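PDB 4FLN: protease Do-like 2, chloroplastic from Arabidopsis thaliana, which acts as a chloroplast serine protease that performs the primary cleavage of the photodamaged D1 protein of photosystem II. Local coordinates for residues H144-G156 with I164-V176. Residues are numbered along the deposited sequence; the frame is centred on the assembly and turned at random.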
loop_
_atom_site.group_PDB
_atom_site.type_symbol
_atom_site.label_atom_id
_atom_site.label_comp_id
_atom_site.label_asym_id
_atom_site.label_seq_id
_atom_site.Cartn_x
_atom_site.Cartn_y
_atom_site.Cartn_z
ATOM N N HIS B 144 -10.684 -30.585 35.282
ATOM C CA HIS B 144 -11.695 -29.580 35.576
ATOM C C HIS B 144 -11.205 -28.216 35.077
ATOM O O HIS B 144 -10.074 -28.089 34.613
ATOM C CB HIS B 144 -12.009 -29.551 37.085
ATOM N N LEU B 145 -12.047 -27.198 35.191
ATOM C CA LEU B 145 -11.717 -25.875 34.680
ATOM C C LEU B 145 -10.652 -25.170 35.537
ATOM O O LEU B 145 -10.803 -25.042 36.754
ATOM C CB LEU B 145 -12.991 -25.032 34.585
ATOM C CG LEU B 145 -12.920 -23.646 33.951
ATOM C CD1 LEU B 145 -13.260 -23.717 32.477
ATOM C CD2 LEU B 145 -13.870 -22.713 34.674
ATOM N N PRO B 146 -9.573 -24.699 34.893
ATOM C CA PRO B 146 -8.405 -24.063 35.517
ATOM C C PRO B 146 -8.715 -22.728 36.181
ATOM O O PRO B 146 -9.804 -22.184 36.005
ATOM C CB PRO B 146 -7.458 -23.836 34.335
ATOM C CG PRO B 146 -8.345 -23.769 33.160
ATOM C CD PRO B 146 -9.442 -24.743 33.426
ATOM N N ARG B 147 -7.760 -22.227 36.959
ATOM C CA ARG B 147 -7.857 -20.890 37.518
ATOM C C ARG B 147 -6.845 -19.996 36.816
ATOM O O ARG B 147 -5.856 -20.476 36.264
ATOM C CB ARG B 147 -7.639 -20.903 39.034
ATOM C CG ARG B 147 -8.675 -21.751 39.765
ATOM C CD ARG B 147 -8.724 -21.522 41.276
ATOM N NE ARG B 147 -10.017 -21.955 41.815
ATOM C CZ ARG B 147 -11.064 -21.151 42.004
ATOM N NH1 ARG B 147 -10.972 -19.855 41.724
ATOM N NH2 ARG B 147 -12.204 -21.639 42.482
ATOM N N LEU B 148 -7.122 -18.699 36.789
ATOM C CA LEU B 148 -6.191 -17.751 36.205
ATOM C C LEU B 148 -4.791 -17.954 36.767
ATOM O O LEU B 148 -4.604 -18.082 37.976
ATOM C CB LEU B 148 -6.639 -16.318 36.474
ATOM C CG LEU B 148 -7.903 -15.824 35.771
ATOM C CD1 LEU B 148 -8.100 -14.343 36.053
ATOM C CD2 LEU B 148 -7.848 -16.080 34.263
ATOM N N GLN B 149 -3.817 -17.980 35.862
ATOM C CA GLN B 149 -2.403 -18.137 36.199
ATOM C C GLN B 149 -1.972 -19.589 36.311
ATOM O O GLN B 149 -0.795 -19.881 36.444
ATOM C CB GLN B 149 -2.051 -17.368 37.469
ATOM C CG GLN B 149 -0.563 -17.288 37.731
ATOM C CD GLN B 149 -0.205 -16.151 38.657
ATOM O OE1 GLN B 149 -1.084 -15.482 39.205
ATOM N NE2 GLN B 149 1.088 -15.919 38.829
ATOM N N ASP B 150 -2.926 -20.507 36.244
ATOM C CA ASP B 150 -2.587 -21.920 36.155
ATOM C C ASP B 150 -1.681 -22.157 34.944
ATOM O O ASP B 150 -1.897 -21.606 33.860
ATOM C CB ASP B 150 -3.851 -22.774 36.046
ATOM C CG ASP B 150 -4.433 -23.142 37.403
ATOM O OD1 ASP B 150 -4.188 -22.409 38.384
ATOM O OD2 ASP B 150 -5.133 -24.177 37.486
ATOM N N SER B 151 -0.652 -22.964 35.136
ATOM C CA SER B 151 0.256 -23.287 34.053
ATOM C C SER B 151 -0.479 -24.117 33.003
ATOM O O SER B 151 -1.240 -25.017 33.349
ATOM C CB SER B 151 1.449 -24.067 34.605
ATOM O OG SER B 151 2.389 -24.332 33.585
ATOM N N VAL B 152 -0.263 -23.807 31.725
ATOM C CA VAL B 152 -0.834 -24.609 30.643
ATOM C C VAL B 152 0.220 -24.950 29.591
ATOM O O VAL B 152 1.112 -24.151 29.315
ATOM C CB VAL B 152 -1.993 -23.884 29.931
ATOM C CG1 VAL B 152 -2.764 -24.862 29.044
ATOM C CG2 VAL B 152 -2.919 -23.274 30.928
ATOM N N THR B 153 0.132 -26.141 29.013
ATOM C CA THR B 153 0.909 -26.430 27.816
ATOM C C THR B 153 -0.023 -26.955 26.736
ATOM O O THR B 153 -0.924 -27.757 27.006
ATOM C CB THR B 153 2.078 -27.436 28.038
ATOM O OG1 THR B 153 1.560 -28.762 28.168
ATOM C CG2 THR B 153 2.879 -27.090 29.270
ATOM N N VAL B 154 0.199 -26.475 25.516
ATOM C CA VAL B 154 -0.550 -26.895 24.348
ATOM C C VAL B 154 0.344 -27.811 23.525
ATOM O O VAL B 154 1.501 -27.482 23.275
ATOM C CB VAL B 154 -0.948 -25.666 23.521
ATOM C CG1 VAL B 154 -1.303 -26.037 22.084
ATOM C CG2 VAL B 154 -2.078 -24.922 24.203
ATOM N N VAL B 155 -0.186 -28.961 23.118
ATOM C CA VAL B 155 0.559 -29.929 22.314
ATOM C C VAL B 155 -0.100 -30.190 20.959
ATOM O O VAL B 155 -1.306 -30.429 20.874
ATOM C CB VAL B 155 0.698 -31.266 23.059
ATOM C CG1 VAL B 155 1.386 -32.288 22.190
ATOM C CG2 VAL B 155 1.475 -31.064 24.351
ATOM N N GLY B 156 0.695 -30.159 19.896
ATOM C CA GLY B 156 0.157 -30.331 18.560
ATOM C C GLY B 156 1.204 -30.494 17.477
ATOM O O GLY B 156 2.399 -30.575 17.752
ATOM N N ILE B 164 6.327 -33.283 16.707
ATOM C CA ILE B 164 5.361 -32.652 17.599
ATOM C C ILE B 164 5.967 -31.438 18.310
ATOM O O ILE B 164 7.162 -31.417 18.594
ATOM C CB ILE B 164 4.859 -33.652 18.654
ATOM C CG1 ILE B 164 3.338 -33.576 18.790
ATOM C CG2 ILE B 164 5.549 -33.416 19.987
ATOM C CD1 ILE B 164 2.754 -34.621 19.725
ATOM N N SER B 165 5.144 -30.433 18.602
ATOM C CA SER B 165 5.627 -29.241 19.290
ATOM C C SER B 165 4.797 -28.898 20.530
ATOM O O SER B 165 3.704 -29.422 20.713
ATOM C CB SER B 165 5.700 -28.053 18.335
ATOM O OG SER B 165 4.440 -27.819 17.740
ATOM N N VAL B 166 5.345 -28.025 21.376
ATOM C CA VAL B 166 4.803 -27.736 22.703
ATOM C C VAL B 166 4.950 -26.251 23.039
ATOM O O VAL B 166 5.977 -25.643 22.748
ATOM C CB VAL B 166 5.555 -28.534 23.795
ATOM C CG1 VAL B 166 5.020 -28.200 25.172
ATOM C CG2 VAL B 166 5.436 -30.017 23.543
ATOM N N THR B 167 3.928 -25.661 23.647
ATOM C CA THR B 167 4.075 -24.310 24.177
ATOM C C THR B 167 3.491 -24.220 25.577
ATOM O O THR B 167 2.480 -24.842 25.882
ATOM C CB THR B 167 3.495 -23.189 23.244
ATOM O OG1 THR B 167 2.126 -23.457 22.929
ATOM C CG2 THR B 167 4.287 -23.093 21.950
ATOM N N LYS B 168 4.158 -23.450 26.423
ATOM C CA LYS B 168 3.783 -23.316 27.825
ATOM C C LYS B 168 3.543 -21.837 28.133
ATOM O O LYS B 168 4.167 -20.961 27.539
ATOM C CB LYS B 168 4.876 -23.909 28.724
ATOM C CG LYS B 168 4.607 -23.812 30.204
ATOM C CD LYS B 168 5.626 -24.613 31.010
ATOM C CE LYS B 168 5.784 -24.050 32.424
ATOM N NZ LYS B 168 5.675 -25.091 33.495
ATOM N N GLY B 169 2.625 -21.578 29.055
ATOM C CA GLY B 169 2.173 -20.238 29.382
ATOM C C GLY B 169 1.275 -20.362 30.592
ATOM O O GLY B 169 1.345 -21.364 31.304
ATOM N N VAL B 170 0.445 -19.359 30.853
ATOM C CA VAL B 170 -0.569 -19.533 31.891
ATOM C C VAL B 170 -1.977 -19.343 31.331
ATOM O O VAL B 170 -2.156 -18.890 30.198
ATOM C CB VAL B 170 -0.354 -18.545 33.065
ATOM C CG1 VAL B 170 0.993 -18.769 33.681
ATOM C CG2 VAL B 170 -0.490 -17.088 32.590
ATOM N N VAL B 171 -2.982 -19.625 32.148
ATOM C CA VAL B 171 -4.320 -19.283 31.735
ATOM C C VAL B 171 -4.362 -17.809 32.021
ATOM O O VAL B 171 -4.248 -17.412 33.169
ATOM C CB VAL B 171 -5.373 -19.971 32.614
ATOM C CG1 VAL B 171 -6.710 -19.274 32.465
ATOM C CG2 VAL B 171 -5.486 -21.452 32.264
ATOM N N SER B 172 -4.483 -16.996 30.979
ATOM C CA SER B 172 -4.557 -15.552 31.158
ATOM C C SER B 172 -5.964 -15.052 31.438
ATOM O O SER B 172 -6.151 -14.134 32.236
ATOM C CB SER B 172 -3.920 -14.787 29.984
ATOM O OG SER B 172 -4.150 -15.424 28.746
ATOM N N ARG B 173 -6.942 -15.639 30.750
ATOM C CA ARG B 173 -8.313 -15.139 30.786
ATOM C C ARG B 173 -9.358 -16.242 30.688
ATOM O O ARG B 173 -9.250 -17.139 29.844
ATOM C CB ARG B 173 -8.524 -14.150 29.638
ATOM C CG ARG B 173 -9.551 -13.077 29.922
ATOM C CD ARG B 173 -9.537 -12.011 28.856
ATOM N NE ARG B 173 -10.315 -10.855 29.275
ATOM C CZ ARG B 173 -10.856 -9.972 28.442
ATOM N NH1 ARG B 173 -10.712 -10.113 27.127
ATOM N NH2 ARG B 173 -11.549 -8.951 28.926
ATOM N N ILE B 174 -10.376 -16.167 31.540
ATOM C CA ILE B 174 -11.563 -17.005 31.395
ATOM C C ILE B 174 -12.762 -16.121 31.089
ATOM O O ILE B 174 -13.268 -15.416 31.957
ATOM C CB ILE B 174 -11.844 -17.822 32.662
ATOM C CG1 ILE B 174 -10.789 -18.903 32.838
ATOM C CG2 ILE B 174 -13.201 -18.479 32.576
ATOM C CD1 ILE B 174 -10.536 -19.232 34.273
ATOM N N GLU B 175 -13.228 -16.184 29.850
ATOM C CA GLU B 175 -14.225 -15.246 29.357
ATOM C C GLU B 175 -15.197 -15.967 28.428
ATOM O O GLU B 175 -14.897 -17.041 27.919
ATOM C CB GLU B 175 -13.512 -14.116 28.610
ATOM C CG GLU B 175 -14.407 -13.050 28.013
ATOM C CD GLU B 175 -15.027 -12.149 29.056
ATOM O OE1 GLU B 175 -14.642 -10.961 29.115
ATOM O OE2 GLU B 175 -15.905 -12.625 29.810
ATOM N N VAL B 176 -16.372 -15.395 28.225
ATOM C CA VAL B 176 -17.247 -15.862 27.161
ATOM C C VAL B 176 -16.824 -15.212 25.840
ATOM O O VAL B 176 -16.630 -13.999 25.780
ATOM C CB VAL B 176 -18.715 -15.534 27.472
ATOM C CG1 VAL B 176 -19.498 -15.309 26.193
ATOM C CG2 VAL B 176 -19.338 -16.636 28.289
#
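V152 and V171 meet through their CG2 methyls in the antiparallel hairpin of strands 151-156 and 165-178. This hairpin opens the second six-stranded barrel of the chymotrypsin-like protease fold. V171 CG2 points anti to its carbonyl carbon, which brings it to V152 CG2 and also within 3.7 Å of P146 CB. The P146 side chain lies nearly perpendicular to that of V171. The other branch, V171 CG1, meets L148 CD2 at 3.8 Å. Replacing V171 by an alanine removes both methyls, and would probably leave a gap between P146, L148 and V152. L148 CD2 also reaches I174 CD1.

Backbone bonds run beside these side chains. A type II turn from R147 to D150 precedes the first strand, and Q149 N donates to V171 O at 2.8 Å. V171 N returns a bond to D150 O. Paired bonds then link V152 with G169, V154 with T167, and G156 with S165. On the side of T153 and K168, the methyl T153 CG2 packs against K168 CB at 3.8 Å. Further along, I164 CD1 rests on V155 CG1 at 3.7 Å.

The V154 side chain lies about 7 Å from that of S200, probably the charge-relay serine. I189 of strand 185-191 touches P146 and V171. A classic beta bulge sets S172 and R173 opposite Q190, and both bond to its backbone. R173 NH2 bonds to G160 O and T163 O of a neighbouring subunit.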